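Local coordinates for protein ribosomal RNA small subunit methyltransferase E (Thermotoga maritima, PDB 1Z85) that probably methylates N3 of a specific uridine in 16S rRNA of the assembled small ribosomal subunit, using S-adenosyl-L-methionine as methyl donor, at residues I114-I126 against V185-R197. Sequence-based numbering, arbitrary orientation.
Sequences IFFHKFERSQHEI and VVGPEGGFSEKER
Pro188 lays its CD over the centre of one face of the Phe119 ring, 3.8 Å from the ring centroid, in a CH-pi contact. His117 ND1 lies over the opposite face, sandwiching the ring. This Phe119-Pro188 centre joins two loops of the SPOUT domain, an alpha/beta knot fold. The loops follow strands 113-117 and 182-186, which flank strand 87-92 in the parallel sheet. Phe119 CE2 meets the edge of the Phe192 ring at CE1, 3.7 Å away; their planes are oblique.

Outward, the carboxylate of Glu196 accepts from two backbone N-H groups and a water: OE2 from Glu120 N at 2.7 Å, OE1 from Ser193 N and the water, which bridges to Arg121 N and Gly191 O. Glu196 N donates back to Ser193 OG, forming a capping box at helix 194-201. With an alanine at Glu196, Glu120 N and Ser193 N would probably lose their acceptor and the water a partner, leaving half the capping box. Ser193 OG donates to Glu120 OE1 from above the carboxylate plane, 2.6 Å away. Arg121, extended from CG to NE, lays one guanidinium face over Phe192 O. Its NH1 donates in the guanidinium plane to Gly190 O at 2.7 Å, N-H...O angle 155°.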
loop_
_atom_site.group_PDB
_atom_site.type_symbol
_atom_site.label_atom_id
_atom_site.label_comp_id
_atom_site.label_asym_id
_atom_site.label_seq_id
_atom_site.Cartn_x
_atom_site.Cartn_y
_atom_site.Cartn_z
ATOM N N ILE B 114 -3.060 -5.421 18.366
ATOM C CA ILE B 114 -1.725 -4.903 18.065
ATOM C C ILE B 114 -0.836 -5.042 19.336
ATOM O O ILE B 114 -1.255 -4.712 20.457
ATOM C CB ILE B 114 -1.821 -3.446 17.660
ATOM C CG1 ILE B 114 -2.877 -3.299 16.558
ATOM C CG2 ILE B 114 -0.448 -2.906 17.240
ATOM C CD1 ILE B 114 -3.095 -1.885 16.106
ATOM N N PHE B 115 0.378 -5.550 19.131
ATOM C CA PHE B 115 1.379 -5.723 20.187
ATOM C C PHE B 115 2.612 -4.937 19.788
ATOM O O PHE B 115 3.202 -5.157 18.720
ATOM C CB PHE B 115 1.740 -7.189 20.411
ATOM C CG PHE B 115 0.620 -8.006 20.966
ATOM C CD1 PHE B 115 0.438 -8.120 22.327
ATOM C CD2 PHE B 115 -0.282 -8.664 20.115
ATOM C CE1 PHE B 115 -0.605 -8.882 22.838
ATOM C CE2 PHE B 115 -1.344 -9.384 20.605
ATOM C CZ PHE B 115 -1.512 -9.525 21.969
ATOM N N PHE B 116 3.012 -4.021 20.658
ATOM C CA PHE B 116 4.189 -3.187 20.414
ATOM C C PHE B 116 5.434 -3.759 21.055
ATOM O O PHE B 116 5.541 -3.821 22.280
ATOM C CB PHE B 116 3.907 -1.763 20.914
ATOM C CG PHE B 116 2.878 -1.070 20.110
ATOM C CD1 PHE B 116 3.117 -0.800 18.787
ATOM C CD2 PHE B 116 1.675 -0.707 20.654
ATOM C CE1 PHE B 116 2.176 -0.162 18.047
ATOM C CE2 PHE B 116 0.718 -0.058 19.893
ATOM C CZ PHE B 116 0.961 0.211 18.631
ATOM N N HIS B 117 6.405 -4.114 20.220
ATOM C CA HIS B 117 7.671 -4.635 20.692
ATOM C C HIS B 117 8.888 -3.785 20.236
ATOM O O HIS B 117 9.001 -3.350 19.113
ATOM C CB HIS B 117 7.799 -6.121 20.246
ATOM C CG HIS B 117 8.974 -6.842 20.846
ATOM N ND1 HIS B 117 10.092 -7.178 20.105
ATOM C CD2 HIS B 117 9.211 -7.281 22.105
ATOM C CE1 HIS B 117 10.978 -7.772 20.894
ATOM N NE2 HIS B 117 10.449 -7.892 22.101
ATOM N N LYS B 118 9.781 -3.533 21.156
ATOM C CA LYS B 118 11.023 -2.876 20.853
ATOM C C LYS B 118 12.104 -3.959 20.565
ATOM O O LYS B 118 12.646 -4.634 21.473
ATOM C CB LYS B 118 11.398 -1.986 22.041
ATOM C CG LYS B 118 12.541 -0.944 21.841
ATOM C CD LYS B 118 13.179 -0.705 23.268
ATOM C CE LYS B 118 14.086 0.528 23.395
ATOM N NZ LYS B 118 14.031 1.180 24.782
ATOM N N PHE B 119 12.429 -4.116 19.286
ATOM C CA PHE B 119 13.431 -5.123 18.873
ATOM C C PHE B 119 14.790 -4.632 19.304
ATOM O O PHE B 119 14.943 -3.437 19.618
ATOM C CB PHE B 119 13.354 -5.383 17.371
ATOM C CG PHE B 119 12.093 -6.124 16.954
ATOM C CD1 PHE B 119 10.884 -5.440 16.767
ATOM C CD2 PHE B 119 12.105 -7.484 16.766
ATOM C CE1 PHE B 119 9.730 -6.099 16.413
ATOM C CE2 PHE B 119 10.946 -8.152 16.396
ATOM C CZ PHE B 119 9.753 -7.455 16.218
ATOM N N GLU B 120 15.779 -5.534 19.325
ATOM C CA GLU B 120 17.084 -5.222 19.916
ATOM C C GLU B 120 17.786 -4.056 19.213
ATOM O O GLU B 120 18.464 -3.256 19.850
ATOM C CB GLU B 120 17.995 -6.477 19.984
ATOM C CG GLU B 120 17.619 -7.437 21.142
ATOM C CD GLU B 120 18.310 -8.837 21.139
ATOM O OE1 GLU B 120 19.160 -9.170 20.259
ATOM O OE2 GLU B 120 17.964 -9.626 22.059
ATOM N N ARG B 121 17.607 -3.934 17.905
ATOM C CA ARG B 121 18.251 -2.845 17.168
ATOM C C ARG B 121 17.567 -1.475 17.193
ATOM O O ARG B 121 18.101 -0.543 16.587
ATOM C CB ARG B 121 18.493 -3.285 15.731
ATOM C CG ARG B 121 19.611 -4.316 15.674
ATOM C CD ARG B 121 19.840 -4.780 14.299
ATOM N NE ARG B 121 20.786 -5.893 14.253
ATOM C CZ ARG B 121 21.104 -6.522 13.128
ATOM N NH1 ARG B 121 20.550 -6.151 11.987
ATOM N NH2 ARG B 121 21.959 -7.525 13.138
ATOM N N SER B 122 16.432 -1.344 17.884
ATOM C CA SER B 122 15.705 -0.057 17.985
ATOM C C SER B 122 15.940 0.563 19.337
ATOM O O SER B 122 15.965 -0.146 20.314
ATOM C CB SER B 122 14.219 -0.252 17.856
ATOM O OG SER B 122 13.494 0.956 18.026
ATOM N N GLN B 123 16.093 1.888 19.383
ATOM C CA GLN B 123 16.098 2.594 20.660
ATOM C C GLN B 123 14.890 3.463 20.837
ATOM O O GLN B 123 14.898 4.327 21.651
ATOM C CB GLN B 123 17.348 3.460 20.803
ATOM C CG GLN B 123 18.629 2.784 20.453
ATOM C CD GLN B 123 19.807 3.715 20.655
ATOM O OE1 GLN B 123 20.822 3.607 19.977
ATOM N NE2 GLN B 123 19.652 4.665 21.546
ATOM N N HIS B 124 13.846 3.232 20.055
ATOM C CA HIS B 124 12.658 4.021 20.120
ATOM C C HIS B 124 11.746 3.581 21.250
ATOM O O HIS B 124 11.961 2.567 21.892
ATOM C CB HIS B 124 11.881 4.010 18.793
ATOM C CG HIS B 124 12.531 4.783 17.704
ATOM N ND1 HIS B 124 13.480 4.238 16.857
ATOM C CD2 HIS B 124 12.453 6.086 17.383
ATOM C CE1 HIS B 124 13.892 5.169 16.021
ATOM N NE2 HIS B 124 13.288 6.293 16.317
ATOM N N GLU B 125 10.774 4.441 21.517
ATOM C CA GLU B 125 9.720 4.221 22.486
ATOM C C GLU B 125 8.452 4.626 21.798
ATOM O O GLU B 125 8.492 5.391 20.837
ATOM C CB GLU B 125 9.907 5.092 23.740
ATOM C CG GLU B 125 11.221 4.892 24.572
ATOM C CD GLU B 125 11.345 3.493 25.309
ATOM O OE1 GLU B 125 10.339 2.888 25.721
ATOM O OE2 GLU B 125 12.494 2.989 25.483
ATOM N N ILE B 126 7.335 4.150 22.319
ATOM C CA ILE B 126 6.000 4.557 21.888
ATOM C C ILE B 126 5.164 4.988 23.078
ATOM O O ILE B 126 5.236 4.369 24.173
ATOM C CB ILE B 126 5.271 3.440 21.075
ATOM C CG1 ILE B 126 3.976 3.951 20.447
ATOM C CG2 ILE B 126 4.971 2.216 21.876
ATOM C CD1 ILE B 126 3.501 3.000 19.390
ATOM N N VAL B 185 4.343 -11.165 12.817
ATOM C CA VAL B 185 5.440 -10.435 13.459
ATOM C C VAL B 185 6.087 -9.628 12.350
ATOM O O VAL B 185 6.777 -10.185 11.511
ATOM C CB VAL B 185 6.494 -11.426 14.082
ATOM C CG1 VAL B 185 7.719 -10.720 14.659
ATOM C CG2 VAL B 185 5.877 -12.257 15.152
ATOM N N VAL B 186 5.779 -8.326 12.274
ATOM C CA VAL B 186 6.486 -7.421 11.357
ATOM C C VAL B 186 7.907 -7.071 11.905
ATOM O O VAL B 186 8.070 -6.554 13.003
ATOM C CB VAL B 186 5.687 -6.120 11.167
ATOM C CG1 VAL B 186 6.435 -5.165 10.245
ATOM C CG2 VAL B 186 4.257 -6.426 10.642
ATOM N N GLY B 187 8.922 -7.291 11.110
ATOM C CA GLY B 187 10.292 -7.069 11.560
ATOM C C GLY B 187 10.707 -5.613 11.676
ATOM O O GLY B 187 10.110 -4.710 11.045
ATOM N N PRO B 188 11.746 -5.360 12.488
ATOM C CA PRO B 188 12.221 -4.001 12.685
ATOM C C PRO B 188 13.034 -3.435 11.500
ATOM O O PRO B 188 13.588 -4.172 10.689
ATOM C CB PRO B 188 13.087 -4.124 13.933
ATOM C CG PRO B 188 13.649 -5.490 13.855
ATOM C CD PRO B 188 12.552 -6.337 13.231
ATOM N N GLU B 189 13.111 -2.110 11.419
ATOM C CA GLU B 189 13.824 -1.458 10.329
ATOM C C GLU B 189 15.312 -1.841 10.201
ATOM O O GLU B 189 15.794 -2.054 9.112
ATOM C CB GLU B 189 13.658 0.050 10.457
ATOM C CG GLU B 189 14.291 0.838 9.314
ATOM C CD GLU B 189 14.148 2.338 9.468
ATOM O OE1 GLU B 189 13.786 2.838 10.568
ATOM O OE2 GLU B 189 14.424 3.015 8.460
ATOM N N GLY B 190 16.025 -1.974 11.309
ATOM C CA GLY B 190 17.450 -2.321 11.262
ATOM C C GLY B 190 17.709 -3.819 11.175
ATOM O O GLY B 190 18.860 -4.240 11.219
ATOM N N GLY B 191 16.653 -4.630 11.077
ATOM C CA GLY B 191 16.789 -6.087 10.928
ATOM C C GLY B 191 16.716 -6.814 12.255
ATOM O O GLY B 191 16.939 -6.219 13.311
ATOM N N PHE B 192 16.357 -8.094 12.206
ATOM C CA PHE B 192 16.470 -8.948 13.392
ATOM C C PHE B 192 17.963 -9.097 13.774
ATOM O O PHE B 192 18.834 -9.197 12.922
ATOM C CB PHE B 192 15.856 -10.341 13.157
ATOM C CG PHE B 192 14.383 -10.327 12.792
ATOM C CD1 PHE B 192 13.438 -9.877 13.688
ATOM C CD2 PHE B 192 13.952 -10.817 11.567
ATOM C CE1 PHE B 192 12.071 -9.868 13.359
ATOM C CE2 PHE B 192 12.609 -10.842 11.254
ATOM C CZ PHE B 192 11.667 -10.337 12.139
ATOM N N SER B 193 18.259 -9.069 15.060
ATOM C CA SER B 193 19.562 -9.487 15.540
ATOM C C SER B 193 19.584 -10.987 15.332
ATOM O O SER B 193 18.579 -11.569 14.904
ATOM C CB SER B 193 19.734 -9.128 17.016
ATOM O OG SER B 193 18.839 -9.867 17.822
ATOM N N GLU B 194 20.722 -11.607 15.600
ATOM C CA GLU B 194 20.879 -13.040 15.415
ATOM C C GLU B 194 20.150 -13.836 16.503
ATOM O O GLU B 194 19.677 -14.943 16.258
ATOM C CB GLU B 194 22.370 -13.422 15.388
ATOM C CG GLU B 194 23.082 -13.110 14.059
ATOM N N LYS B 195 20.096 -13.287 17.704
ATOM C CA LYS B 195 19.318 -13.869 18.776
ATOM C C LYS B 195 17.842 -13.886 18.389
ATOM O O LYS B 195 17.187 -14.906 18.522
ATOM C CB LYS B 195 19.493 -13.046 20.041
ATOM C CG LYS B 195 19.834 -13.851 21.277
ATOM C CD LYS B 195 20.153 -12.921 22.471
ATOM C CE LYS B 195 21.645 -12.909 22.860
ATOM N NZ LYS B 195 21.803 -12.553 24.314
ATOM N N GLU B 196 17.322 -12.750 17.914
ATOM C CA GLU B 196 15.918 -12.664 17.504
ATOM C C GLU B 196 15.618 -13.658 16.384
ATOM O O GLU B 196 14.572 -14.296 16.357
ATOM C CB GLU B 196 15.559 -11.226 17.064
ATOM C CG GLU B 196 15.599 -10.198 18.224
ATOM C CD GLU B 196 15.496 -8.752 17.806
ATOM O OE1 GLU B 196 15.995 -8.408 16.715
ATOM O OE2 GLU B 196 14.931 -7.956 18.610
ATOM N N ARG B 197 16.536 -13.771 15.443
ATOM C CA ARG B 197 16.318 -14.606 14.276
ATOM C C ARG B 197 16.274 -16.070 14.677
ATOM O O ARG B 197 15.418 -16.798 14.227
ATOM C CB ARG B 197 17.423 -14.367 13.274
ATOM C CG ARG B 197 17.046 -14.729 11.865
ATOM C CD ARG B 197 18.176 -14.339 10.875
ATOM N NE ARG B 197 18.016 -12.956 10.445
ATOM C CZ ARG B 197 17.073 -12.564 9.605
ATOM N NH1 ARG B 197 16.207 -13.450 9.119
ATOM N NH2 ARG B 197 16.971 -11.284 9.267
HETATM O O HOH W 1 16.527 -6.089 15.908
#